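PDB 3FYF: protein bvu-3222 from Bacteroides vulgatus ATCC 8482, which is of unknown function but carries a DUF4251 domain and is probably exported to the periplasm. Local coordinates for residues N70-N75 with L158-Y163; Y123-I128 with A132-V137; T86-N91 with V147-N152. All blocks are in the same frame, centred on the assembly; numbering follows the deposited sequence.

Overall arrangement
After the N-terminal helices the chain enters a curled antiparallel sheet, and the three contacts are arranged on it like concentric brackets. Interaction 1 opens first, at 70-75, and closes last, at 158-163, making the widest loop. Within it interaction 3 runs from the loop 86-91 to the strand segment 147-152, and within that interaction 2 closes the hairpin of 123-128 and 132-137. None of them cross. The second segments of the three contacts lie on neighbouring strands, with 144-151 in the middle between 132-138 and 158-166. The packing of V72 on the hydroxyl of Y123 also joins interactions 1 and 2 directly, while L158 meets F88 of interaction 3.

Interaction 1 (N70-N75 with L158-Y163)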
ATOM      1  N   ASN B  70     -11.465   4.923   8.298  1.00 61.43           N
ATOM      2  CA  ASN B  70     -10.678   5.653   7.300  1.00 57.84           C
ATOM      3  C   ASN B  70     -11.269   5.424   5.921  1.00 54.82           C
ATOM      4  O   ASN B  70     -11.138   4.344   5.346  1.00 52.23           O
ATOM      5  CB  ASN B  70      -9.199   5.247   7.311  1.00 55.84           C
ATOM      6  CG  ASN B  70      -8.530   5.475   8.654  1.00 54.46           C
ATOM      7  OD1 ASN B  70      -7.877   6.496   8.867  1.00 54.22           O
ATOM      8  ND2 ASN B  70      -8.690   4.519   9.569  1.00 57.68           N
ATOM      9  N   TYR B  71     -11.950   6.440   5.410  1.00 56.91           N
ATOM     10  CA  TYR B  71     -12.598   6.341   4.112  1.00 55.02           C
ATOM     11  C   TYR B  71     -12.705   7.691   3.407  1.00 52.75           C
ATOM     12  O   TYR B  71     -12.498   8.747   4.006  1.00 47.02           O
ATOM     13  CB  TYR B  71     -13.979   5.668   4.226  1.00 59.64           C
ATOM     14  CG  TYR B  71     -14.980   6.379   5.117  1.00 63.49           C
ATOM     15  CD1 TYR B  71     -15.819   7.370   4.604  1.00 63.18           C
ATOM     16  CD2 TYR B  71     -15.113   6.039   6.464  1.00 66.08           C
ATOM     17  CE1 TYR B  71     -16.742   8.024   5.409  1.00 73.70           C
ATOM     18  CE2 TYR B  71     -16.042   6.684   7.283  1.00 73.38           C
ATOM     19  CZ  TYR B  71     -16.854   7.676   6.745  1.00 71.08           C
ATOM     20  OH  TYR B  71     -17.770   8.329   7.536  1.00 70.35           O
ATOM     21  N   VAL B  72     -13.020   7.626   2.121  1.00 52.86           N
ATOM     22  CA  VAL B  72     -13.292   8.798   1.308  1.00 55.84           C
ATOM     23  C   VAL B  72     -14.593   8.496   0.567  1.00 58.79           C
ATOM     24  O   VAL B  72     -14.695   7.485  -0.123  1.00 58.53           O
ATOM     25  CB  VAL B  72     -12.111   9.094   0.341  1.00 57.26           C
ATOM     26  CG1 VAL B  72     -12.558   9.904  -0.845  1.00 56.18           C
ATOM     27  CG2 VAL B  72     -10.979   9.819   1.072  1.00 48.04           C
ATOM     28  N   GLU B  73     -15.595   9.353   0.735  1.00 60.48           N
ATOM     29  CA  GLU B  73     -16.924   9.077   0.194  1.00 61.18           C
ATOM     30  C   GLU B  73     -17.482  10.254  -0.604  1.00 56.82           C
ATOM     31  O   GLU B  73     -17.349  11.390  -0.189  1.00 55.19           O
ATOM     32  CB  GLU B  73     -17.881   8.719   1.334  1.00 59.24           C
ATOM     33  CG  GLU B  73     -19.210   8.148   0.868  1.00 71.86           C
ATOM     34  CD  GLU B  73     -20.269   8.164   1.947  1.00 82.60           C
ATOM     35  OE1 GLU B  73     -21.284   8.865   1.752  1.00 90.92           O
ATOM     36  OE2 GLU B  73     -20.086   7.483   2.982  1.00 83.37           O
ATOM     37  N   VAL B  74     -18.085   9.974  -1.757  1.00 56.90           N
ATOM     38  CA  VAL B  74     -18.864  10.973  -2.499  1.00 58.61           C
ATOM     39  C   VAL B  74     -20.222  10.363  -2.829  1.00 62.27           C
ATOM     40  O   VAL B  74     -20.286   9.291  -3.427  1.00 59.71           O
ATOM     41  CB  VAL B  74     -18.147  11.457  -3.788  1.00 57.32           C
ATOM     42  CG1 VAL B  74     -19.089  12.231  -4.708  1.00 59.67           C
ATOM     43  CG2 VAL B  74     -16.948  12.320  -3.446  1.00 58.67           C
ATOM     44  N   ASN B  75     -21.294  11.039  -2.408  1.00 65.88           N
ATOM     45  CA  ASN B  75     -22.668  10.585  -2.641  1.00 70.44           C
ATOM     46  C   ASN B  75     -23.644  11.765  -2.707  1.00 72.12           C
ATOM     47  O   ASN B  75     -23.672  12.600  -1.800  1.00 70.00           O
ATOM     48  CB  ASN B  75     -23.094   9.589  -1.547  1.00 72.24           C
ATOM     49  CG  ASN B  75     -24.455   8.950  -1.815  1.00 78.28           C
ATOM     50  OD1 ASN B  75     -25.383   9.092  -1.016  1.00 82.07           O
ATOM     51  ND2 ASN B  75     -24.575   8.236  -2.933  1.00 72.02           N
ATOM     52  N   LEU B 158      -1.820  13.508   2.963  1.00 47.40           N
ATOM     53  CA  LEU B 158      -2.305  12.176   3.318  1.00 49.23           C
ATOM     54  C   LEU B 158      -2.794  11.380   2.107  1.00 47.39           C
ATOM     55  O   LEU B 158      -3.592  11.865   1.315  1.00 48.42           O
ATOM     56  CB  LEU B 158      -3.412  12.284   4.383  1.00 51.73           C
ATOM     57  CG  LEU B 158      -3.905  11.008   5.074  1.00 49.77           C
ATOM     58  CD1 LEU B 158      -4.102  11.218   6.567  1.00 53.98           C
ATOM     59  CD2 LEU B 158      -5.175  10.490   4.435  1.00 45.26           C
ATOM     60  N   THR B 159      -2.321  10.144   1.989  1.00 43.21           N
ATOM     61  CA  THR B 159      -2.761   9.253   0.926  1.00 41.68           C
ATOM     62  C   THR B 159      -3.424   8.011   1.536  1.00 40.26           C
ATOM     63  O   THR B 159      -2.876   7.423   2.454  1.00 37.76           O
ATOM     64  CB  THR B 159      -1.577   8.845   0.021  1.00 43.92           C
ATOM     65  OG1 THR B 159      -0.961  10.020  -0.526  1.00 45.78           O
ATOM     66  CG2 THR B 159      -2.037   7.957  -1.122  1.00 46.82           C
ATOM     67  N   MET B 160      -4.602   7.642   1.033  1.00 41.47           N
ATOM     68  CA  MET B 160      -5.287   6.401   1.416  1.00 42.85           C
ATOM     69  C   MET B 160      -5.246   5.418   0.261  1.00 42.57           C
ATOM     70  O   MET B 160      -5.672   5.744  -0.851  1.00 39.25           O
ATOM     71  CB  MET B 160      -6.762   6.658   1.748  1.00 45.61           C
ATOM     72  CG  MET B 160      -7.016   7.555   2.941  1.00 53.57           C
ATOM     73  SD  MET B 160      -8.745   7.561   3.487  1.00 43.84           S
ATOM     74  CE  MET B 160      -8.503   8.543   4.929  1.00 42.10           C
ATOM     75  N   ASN B 161      -4.750   4.211   0.532  1.00 35.65           N
ATOM     76  CA  ASN B 161      -4.707   3.146  -0.464  1.00 43.44           C
ATOM     77  C   ASN B 161      -5.687   2.070  -0.086  1.00 40.11           C
ATOM     78  O   ASN B 161      -5.652   1.572   1.028  1.00 41.66           O
ATOM     79  CB  ASN B 161      -3.299   2.549  -0.559  1.00 34.72           C
ATOM     80  CG  ASN B 161      -2.269   3.578  -0.984  1.00 49.11           C
ATOM     81  OD1 ASN B 161      -2.389   4.179  -2.051  1.00 35.72           O
ATOM     82  ND2 ASN B 161      -1.257   3.788  -0.150  1.00 37.54           N
ATOM     83  N   GLY B 162      -6.559   1.704  -1.015  1.00 42.72           N
ATOM     84  CA  GLY B 162      -7.582   0.713  -0.710  1.00 38.25           C
ATOM     85  C   GLY B 162      -8.439   0.341  -1.893  1.00 40.25           C
ATOM     86  O   GLY B 162      -7.965   0.311  -3.026  1.00 41.85           O
ATOM     87  N   TYR B 163      -9.710   0.068  -1.611  1.00 40.59           N
ATOM     88  CA  TYR B 163     -10.643  -0.481  -2.589  1.00 45.64           C
ATOM     89  C   TYR B 163     -11.774   0.502  -2.861  1.00 47.12           C
ATOM     90  O   TYR B 163     -12.410   0.996  -1.933  1.00 46.49           O
ATOM     91  CB  TYR B 163     -11.194  -1.836  -2.099  1.00 48.16           C
ATOM     92  CG  TYR B 163     -10.108  -2.877  -1.894  1.00 41.70           C
ATOM     93  CD1 TYR B 163      -9.676  -3.677  -2.951  1.00 41.78           C
ATOM     94  CD2 TYR B 163      -9.489  -3.037  -0.651  1.00 42.72           C
ATOM     95  CE1 TYR B 163      -8.653  -4.617  -2.773  1.00 31.05           C
ATOM     96  CE2 TYR B 163      -8.466  -3.968  -0.466  1.00 40.64           C
ATOM     97  CZ  TYR B 163      -8.064  -4.759  -1.522  1.00 40.52           C
ATOM     98  OH  TYR B 163      -7.065  -5.687  -1.332  1.00 54.83           O
TER
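M160 reaches N70, Y71 and V72 with the end of its side chain, the sulfur meeting the backbone of N70 and Y71 and also a methyl of V72. Its CG stands beside its own backbone N and opposite the carbonyl carbon (chi1 -64°), and from there the chain runs out extended, which carries SD to 3.9 Å from Y71 N. The extended run continues through the sulfur (chi3 174°), bringing M160 CE to 4.1 Å from N70 CB and alongside the Y71 backbone. V72 approaches M160 at a slant, through one branch, its CG2 resting 4.0 Å from M160 SD. The span is wide, 7.8 Å between the CA atoms of Y71 and M160, because these strands are not neighbours at the backbone. In this antiparallel sheet strand 48-52 pairs with both, and M160 also packs on its L50 and A52. V72 also packs on V147 and I149 of strand 144-151. Y71 starts off away from M160 and lays its side chain on I80 and Q82. Of the N70 side chain it is CB that meets M160; its buried amide is held by other groups, OD1 by T83 OG1 and A84 N, ND2 by S66 O.

Interaction 2 (Y123-I128 with A132-V137)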
ATOM      1  N   TYR B 123     -11.312  16.155  -7.629  1.00 52.96           N
ATOM      2  CA  TYR B 123     -12.395  17.019  -7.128  1.00 53.82           C
ATOM      3  C   TYR B 123     -12.018  17.803  -5.866  1.00 55.30           C
ATOM      4  O   TYR B 123     -11.007  17.524  -5.218  1.00 55.67           O
ATOM      5  CB  TYR B 123     -13.695  16.225  -6.885  1.00 51.24           C
ATOM      6  CG  TYR B 123     -13.605  15.139  -5.829  1.00 54.68           C
ATOM      7  CD1 TYR B 123     -13.141  13.866  -6.153  1.00 57.99           C
ATOM      8  CD2 TYR B 123     -13.999  15.378  -4.514  1.00 46.74           C
ATOM      9  CE1 TYR B 123     -13.066  12.859  -5.204  1.00 51.07           C
ATOM     10  CE2 TYR B 123     -13.926  14.377  -3.555  1.00 59.78           C
ATOM     11  CZ  TYR B 123     -13.458  13.119  -3.909  1.00 57.80           C
ATOM     12  OH  TYR B 123     -13.376  12.118  -2.969  1.00 47.22           O
ATOM     13  N   GLY B 124     -12.847  18.787  -5.533  1.00 56.65           N
ATOM     14  CA  GLY B 124     -12.695  19.568  -4.310  1.00 53.97           C
ATOM     15  C   GLY B 124     -13.827  19.294  -3.335  1.00 54.71           C
ATOM     16  O   GLY B 124     -14.909  18.848  -3.728  1.00 47.40           O
ATOM     17  N   ILE B 125     -13.559  19.538  -2.055  1.00 57.12           N
ATOM     18  CA  ILE B 125     -14.548  19.417  -0.989  1.00 65.95           C
ATOM     19  C   ILE B 125     -14.595  20.745  -0.238  1.00 68.51           C
ATOM     20  O   ILE B 125     -13.563  21.233   0.228  1.00 68.33           O
ATOM     21  CB  ILE B 125     -14.191  18.281   0.020  1.00 67.53           C
ATOM     22  CG1 ILE B 125     -14.144  16.911  -0.663  1.00 71.34           C
ATOM     23  CG2 ILE B 125     -15.179  18.251   1.196  1.00 75.95           C
ATOM     24  CD1 ILE B 125     -15.493  16.243  -0.826  1.00 79.19           C
ATOM     25  N   ASN B 126     -15.784  21.332  -0.135  1.00 74.52           N
ATOM     26  CA  ASN B 126     -15.961  22.572   0.622  1.00 78.90           C
ATOM     27  C   ASN B 126     -16.584  22.313   1.989  1.00 80.67           C
ATOM     28  O   ASN B 126     -17.788  22.071   2.103  1.00 82.25           O
ATOM     29  CB  ASN B 126     -16.774  23.595  -0.176  1.00 79.75           C
ATOM     30  CG  ASN B 126     -15.908  24.466  -1.075  1.00 84.46           C
ATOM     31  OD1 ASN B 126     -16.136  25.671  -1.186  1.00 88.19           O
ATOM     32  ND2 ASN B 126     -14.909  23.861  -1.719  1.00 76.99           N
ATOM     33  N   GLY B 127     -15.746  22.357   3.021  1.00 82.92           N
ATOM     34  CA  GLY B 127     -16.169  22.034   4.378  1.00 85.57           C
ATOM     35  C   GLY B 127     -16.430  23.245   5.249  1.00 87.04           C
ATOM     36  O   GLY B 127     -16.330  24.387   4.791  1.00 88.50           O
ATOM     37  N   ILE B 128     -16.766  22.986   6.511  1.00 87.63           N
ATOM     38  CA  ILE B 128     -17.022  24.047   7.480  1.00 87.91           C
ATOM     39  C   ILE B 128     -15.704  24.602   8.033  1.00 88.93           C
ATOM     40  O   ILE B 128     -15.405  25.785   7.866  1.00 90.31           O
ATOM     41  CB  ILE B 128     -17.990  23.589   8.613  1.00 87.83           C
ATOM     42  CG1 ILE B 128     -19.384  23.307   8.040  1.00 85.06           C
ATOM     43  CG2 ILE B 128     -18.069  24.637   9.733  1.00 86.87           C
ATOM     44  CD1 ILE B 128     -20.362  22.672   9.022  1.00 88.88           C
ATOM     45  N   ALA B 132     -10.543  20.881   1.073  1.00 51.67           N
ATOM     46  CA  ALA B 132      -9.553  19.972   0.480  1.00 49.09           C
ATOM     47  C   ALA B 132      -9.731  19.726  -1.017  1.00 47.11           C
ATOM     48  O   ALA B 132     -10.838  19.767  -1.542  1.00 45.29           O
ATOM     49  CB  ALA B 132      -9.535  18.628   1.232  1.00 47.92           C
ATOM     50  N   THR B 133      -8.618  19.484  -1.699  1.00 45.11           N
ATOM     51  CA  THR B 133      -8.665  18.890  -3.026  1.00 49.14           C
ATOM     52  C   THR B 133      -8.225  17.431  -2.933  1.00 45.94           C
ATOM     53  O   THR B 133      -7.295  17.087  -2.203  1.00 45.93           O
ATOM     54  CB  THR B 133      -7.828  19.655  -4.066  1.00 48.90           C
ATOM     55  OG1 THR B 133      -6.497  19.854  -3.574  1.00 54.04           O
ATOM     56  CG2 THR B 133      -8.472  21.004  -4.375  1.00 51.64           C
ATOM     57  N   VAL B 134      -8.935  16.590  -3.673  1.00 48.47           N
ATOM     58  CA  VAL B 134      -8.805  15.149  -3.612  1.00 47.51           C
ATOM     59  C   VAL B 134      -8.389  14.644  -4.985  1.00 48.30           C
ATOM     60  O   VAL B 134      -8.905  15.104  -6.008  1.00 45.81           O
ATOM     61  CB  VAL B 134     -10.157  14.492  -3.214  1.00 49.56           C
ATOM     62  CG1 VAL B 134     -10.025  12.993  -3.107  1.00 39.23           C
ATOM     63  CG2 VAL B 134     -10.683  15.062  -1.894  1.00 48.20           C
ATOM     64  N   SER B 135      -7.440  13.711  -5.001  1.00 46.29           N
ATOM     65  CA  SER B 135      -6.978  13.106  -6.239  0.50 46.35           C
ATOM     66  C   SER B 135      -6.978  11.581  -6.123  1.00 45.24           C
ATOM     67  O   SER B 135      -6.246  11.013  -5.316  1.00 42.31           O
ATOM     68  CB  SER B 135      -5.590  13.643  -6.601  0.50 46.18           C
ATOM     69  OG  SER B 135      -5.244  13.312  -7.929  0.50 50.69           O
ATOM     70  N   ILE B 136      -7.827  10.936  -6.920  1.00 43.94           N
ATOM     71  CA  ILE B 136      -7.957   9.486  -6.931  1.00 41.01           C
ATOM     72  C   ILE B 136      -7.338   8.928  -8.209  1.00 41.23           C
ATOM     73  O   ILE B 136      -7.600   9.418  -9.302  1.00 41.67           O
ATOM     74  CB  ILE B 136      -9.447   9.021  -6.828  1.00 45.74           C
ATOM     75  CG1 ILE B 136     -10.091   9.509  -5.525  1.00 40.72           C
ATOM     76  CG2 ILE B 136      -9.559   7.488  -6.944  1.00 41.27           C
ATOM     77  CD1 ILE B 136     -11.620   9.322  -5.449  1.00 36.04           C
ATOM     78  N   VAL B 137      -6.502   7.908  -8.058  1.00 37.30           N
ATOM     79  CA  VAL B 137      -6.023   7.142  -9.195  1.00 34.25           C
ATOM     80  C   VAL B 137      -6.563   5.731  -9.007  1.00 36.46           C
ATOM     81  O   VAL B 137      -6.269   5.095  -7.996  1.00 35.35           O
ATOM     82  CB  VAL B 137      -4.479   7.112  -9.257  1.00 32.73           C
ATOM     83  CG1 VAL B 137      -4.018   6.296 -10.453  1.00 33.66           C
ATOM     84  CG2 VAL B 137      -3.897   8.557  -9.314  1.00 37.14           C
TER
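Y123 lays one face of its ring over V134, whose CB sits 3.8 Å from the ring centroid and 16° off the normal, a CH-pi contact displaced toward the rim. The two side chains run side by side in the same direction, so the isopropyl group follows the ring to its far end: V134 CG1 is 3.5 Å from Y123 OH, while CG2 lies under the CE2 side. Y123 CG stands between its backbone N and carbonyl carbon (chi1 63°), which folds the ring across toward the partner strand. I136 comes in at the ring edge, in plane, with CD1 3.8 Å from Y123 CE1. The backbone beneath is a beta hairpin of strands 119-126 and 132-138. Y123 with V134 and I125 with A132 are hydrogen-bonded pairs, and the bond from V134 N to Y123 O, at 2.7 Å, is nearly straight. A132 O accepts from I125 N at 2.8 Å. Between them G124 faces T133 as a non-hydrogen-bonded pair, where G124 CA makes a CA-H...O contact of 3.3 Å to A132 O. On the Y123 side of the sheet, I125 CG1 adds a slanting contact to V134 CG2. I125, A132 and V134 meet I81 there as well, and the tyrosine hydroxyl end packs on V72 and V74 of strand 71-75.

Interaction 3 (T86-N91 with V147-N152); sequences TNFVYN and VTINPN
I149, which packs against the ring of F88, gives its backbone N to L158 O in a probable hydrogen bond that ties strand 144-151 to strand 158-166. P151, the other partner of F88, offers its carbonyl oxygen to S154 OG. The contact itself is made by carbon atoms: the F88 ring, the P151 ring and an I149 methyl. Through F88 the irregular loop between strands 78-83 and 100-113 packs on the end of strand 144-151 in the curled antiparallel sheet. F88 has a left-handed backbone conformation, and its side chain points inward to the sheet. P151 CD lies over one face of the phenyl ring, while CG and CB sit above the same face but out past its rim beside CE2, the two side chains sliding past each other in opposite directions. The approach is close there: F88 CE2 is 3.3 Å from P151 CG and 3.4 Å from P151 CB. I149 is set at about a right angle to F88, its CG2 arriving obliquely at 4.0 Å from F88 CE1. L158 also touches the ring. A serine in place of F88 would probably leave P151, the I149 methyl and L158 without their apolar cover and open a gap between them. Since every group meeting across the contact is apolar, the loop is held here by shape and dispersion, without directional bonds to fix the phenyl ring.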
ATOM      1  N   THR B  86      -5.197  13.486  13.071  1.00 78.84           N
ATOM      2  CA  THR B  86      -5.717  14.722  13.645  1.00 82.80           C
ATOM      3  C   THR B  86      -5.597  15.880  12.659  1.00 83.81           C
ATOM      4  O   THR B  86      -6.598  16.381  12.151  1.00 86.11           O
ATOM      5  CB  THR B  86      -4.985  15.091  14.949  1.00 84.46           C
ATOM      6  OG1 THR B  86      -5.038  13.986  15.859  1.00 88.08           O
ATOM      7  CG2 THR B  86      -5.630  16.307  15.595  1.00 85.65           C
ATOM      8  N   ASN B  87      -4.363  16.299  12.395  1.00 83.66           N
ATOM      9  CA  ASN B  87      -4.064  17.101  11.215  1.00 83.93           C
ATOM     10  C   ASN B  87      -3.285  16.315  10.166  1.00 81.44           C
ATOM     11  O   ASN B  87      -2.180  16.698   9.782  1.00 81.51           O
ATOM     12  CB  ASN B  87      -3.290  18.362  11.607  1.00 86.52           C
ATOM     13  CG  ASN B  87      -4.028  19.635  11.242  1.00 93.21           C
ATOM     14  OD1 ASN B  87      -5.257  19.660  11.186  1.00100.79           O
ATOM     15  ND2 ASN B  87      -3.279  20.702  10.991  1.00 96.65           N
ATOM     16  N   PHE B  88      -3.870  15.214   9.705  1.00 78.24           N
ATOM     17  CA  PHE B  88      -3.208  14.340   8.744  1.00 76.61           C
ATOM     18  C   PHE B  88      -1.765  14.063   9.154  1.00 75.55           C
ATOM     19  O   PHE B  88      -0.872  13.993   8.309  1.00 75.74           O
ATOM     20  CB  PHE B  88      -3.248  14.955   7.343  1.00 75.91           C
ATOM     21  CG  PHE B  88      -4.613  15.423   6.926  1.00 73.97           C
ATOM     22  CD1 PHE B  88      -5.488  14.563   6.283  1.00 68.93           C
ATOM     23  CD2 PHE B  88      -5.022  16.723   7.176  1.00 75.52           C
ATOM     24  CE1 PHE B  88      -6.744  14.990   5.898  1.00 64.28           C
ATOM     25  CE2 PHE B  88      -6.278  17.155   6.793  1.00 70.64           C
ATOM     26  CZ  PHE B  88      -7.139  16.287   6.153  1.00 73.98           C
ATOM     27  N   VAL B  89      -1.546  13.904  10.454  1.00 73.07           N
ATOM     28  CA  VAL B  89      -0.243  13.483  10.968  1.00 72.96           C
ATOM     29  C   VAL B  89      -0.481  12.233  11.818  1.00 70.80           C
ATOM     30  O   VAL B  89      -1.481  12.155  12.531  1.00 72.10           O
ATOM     31  CB  VAL B  89       0.444  14.625  11.798  1.00 74.18           C
ATOM     32  CG1 VAL B  89       1.730  14.149  12.471  1.00 78.27           C
ATOM     33  CG2 VAL B  89       0.749  15.836  10.919  1.00 68.02           C
ATOM     34  N   TYR B  90       0.417  11.253  11.715  1.00 70.42           N
ATOM     35  CA  TYR B  90       0.286   9.979  12.434  1.00 67.71           C
ATOM     36  C   TYR B  90       0.367  10.111  13.963  1.00 70.83           C
ATOM     37  O   TYR B  90      -0.421   9.497  14.690  1.00 67.10           O
ATOM     38  CB  TYR B  90       1.333   8.966  11.945  1.00 62.77           C
ATOM     39  CG  TYR B  90       1.185   7.607  12.589  1.00 55.90           C
ATOM     40  CD1 TYR B  90       0.093   6.800  12.298  1.00 50.34           C
ATOM     41  CD2 TYR B  90       2.125   7.138  13.505  1.00 55.12           C
ATOM     42  CE1 TYR B  90      -0.066   5.562  12.900  1.00 55.43           C
ATOM     43  CE2 TYR B  90       1.974   5.890  14.112  1.00 52.38           C
ATOM     44  CZ  TYR B  90       0.881   5.106  13.801  1.00 58.31           C
ATOM     45  OH  TYR B  90       0.728   3.869  14.394  1.00 55.44           O
ATOM     46  N   ASN B  91       1.330  10.902  14.433  1.00 75.53           N
ATOM     47  CA  ASN B  91       1.569  11.093  15.860  1.00 79.11           C
ATOM     48  C   ASN B  91       0.992  12.419  16.349  1.00 80.51           C
ATOM     49  O   ASN B  91       0.746  12.601  17.543  1.00 84.48           O
ATOM     50  CB  ASN B  91       3.071  11.033  16.166  1.00 78.05           C
ATOM     51  CG  ASN B  91       3.741   9.776  15.614  1.00 82.93           C
ATOM     52  OD1 ASN B  91       3.490   8.660  16.078  1.00 77.47           O
ATOM     53  ND2 ASN B  91       4.618   9.962  14.632  1.00 73.69           N
ATOM     54  N   VAL B 147      -5.964   7.461  -3.013  1.00 41.12           N
ATOM     55  CA  VAL B 147      -6.595   8.777  -2.843  1.00 42.65           C
ATOM     56  C   VAL B 147      -5.639   9.716  -2.131  1.00 43.89           C
ATOM     57  O   VAL B 147      -5.311   9.478  -0.979  1.00 42.05           O
ATOM     58  CB  VAL B 147      -7.872   8.693  -1.974  1.00 46.00           C
ATOM     59  CG1 VAL B 147      -8.557  10.037  -1.906  1.00 50.27           C
ATOM     60  CG2 VAL B 147      -8.825   7.689  -2.523  1.00 53.61           C
ATOM     61  N   THR B 148      -5.204  10.785  -2.797  1.00 41.78           N
ATOM     62  CA  THR B 148      -4.329  11.769  -2.156  1.00 38.59           C
ATOM     63  C   THR B 148      -5.132  13.027  -1.783  1.00 42.22           C
ATOM     64  O   THR B 148      -5.839  13.596  -2.617  1.00 42.00           O
ATOM     65  CB  THR B 148      -3.093  12.106  -3.036  1.00 40.79           C
ATOM     66  OG1 THR B 148      -2.370  10.906  -3.339  1.00 44.51           O
ATOM     67  CG2 THR B 148      -2.146  13.051  -2.325  1.00 44.24           C
ATOM     68  N   ILE B 149      -5.017  13.435  -0.521  1.00 42.81           N
ATOM     69  CA  ILE B 149      -5.760  14.563   0.031  1.00 48.53           C
ATOM     70  C   ILE B 149      -4.838  15.753   0.355  1.00 43.80           C
ATOM     71  O   ILE B 149      -3.835  15.609   1.051  1.00 43.20           O
ATOM     72  CB  ILE B 149      -6.563  14.125   1.286  1.00 47.69           C
ATOM     73  CG1 ILE B 149      -7.565  13.025   0.914  1.00 52.32           C
ATOM     74  CG2 ILE B 149      -7.294  15.311   1.920  1.00 46.09           C
ATOM     75  CD1 ILE B 149      -7.722  11.952   1.977  1.00 52.26           C
ATOM     76  N   ASN B 150      -5.201  16.919  -0.169  1.00 46.10           N
ATOM     77  CA  ASN B 150      -4.500  18.178   0.083  1.00 44.60           C
ATOM     78  C   ASN B 150      -5.412  19.176   0.844  1.00 42.67           C
ATOM     79  O   ASN B 150      -6.241  19.841   0.231  1.00 45.18           O
ATOM     80  CB  ASN B 150      -4.039  18.753  -1.267  1.00 43.70           C
ATOM     81  CG  ASN B 150      -3.290  20.079  -1.143  1.00 48.02           C
ATOM     82  OD1 ASN B 150      -3.252  20.711  -0.086  1.00 46.60           O
ATOM     83  ND2 ASN B 150      -2.683  20.501  -2.245  1.00 44.28           N
ATOM     84  N   PRO B 151      -5.254  19.284   2.177  1.00 48.11           N
ATOM     85  CA  PRO B 151      -6.101  20.190   2.960  1.00 48.72           C
ATOM     86  C   PRO B 151      -5.624  21.651   2.997  1.00 45.33           C
ATOM     87  O   PRO B 151      -4.442  21.919   3.191  1.00 45.51           O
ATOM     88  CB  PRO B 151      -6.063  19.574   4.358  1.00 46.84           C
ATOM     89  CG  PRO B 151      -4.736  18.918   4.443  1.00 50.39           C
ATOM     90  CD  PRO B 151      -4.316  18.541   3.037  1.00 50.03           C
ATOM     91  N   ASN B 152      -6.561  22.578   2.802  1.00 52.59           N
ATOM     92  CA  ASN B 152      -6.311  24.027   2.900  1.00 51.31           C
ATOM     93  C   ASN B 152      -5.096  24.515   2.115  1.00 48.76           C
ATOM     94  O   ASN B 152      -4.304  25.306   2.627  1.00 44.16           O
ATOM     95  CB  ASN B 152      -6.195  24.451   4.366  1.00 52.69           C
ATOM     96  CG  ASN B 152      -7.309  23.887   5.224  1.00 60.24           C
ATOM     97  OD1 ASN B 152      -8.493  24.135   4.979  1.00 59.13           O
ATOM     98  ND2 ASN B 152      -6.932  23.117   6.233  1.00 65.77           N
TER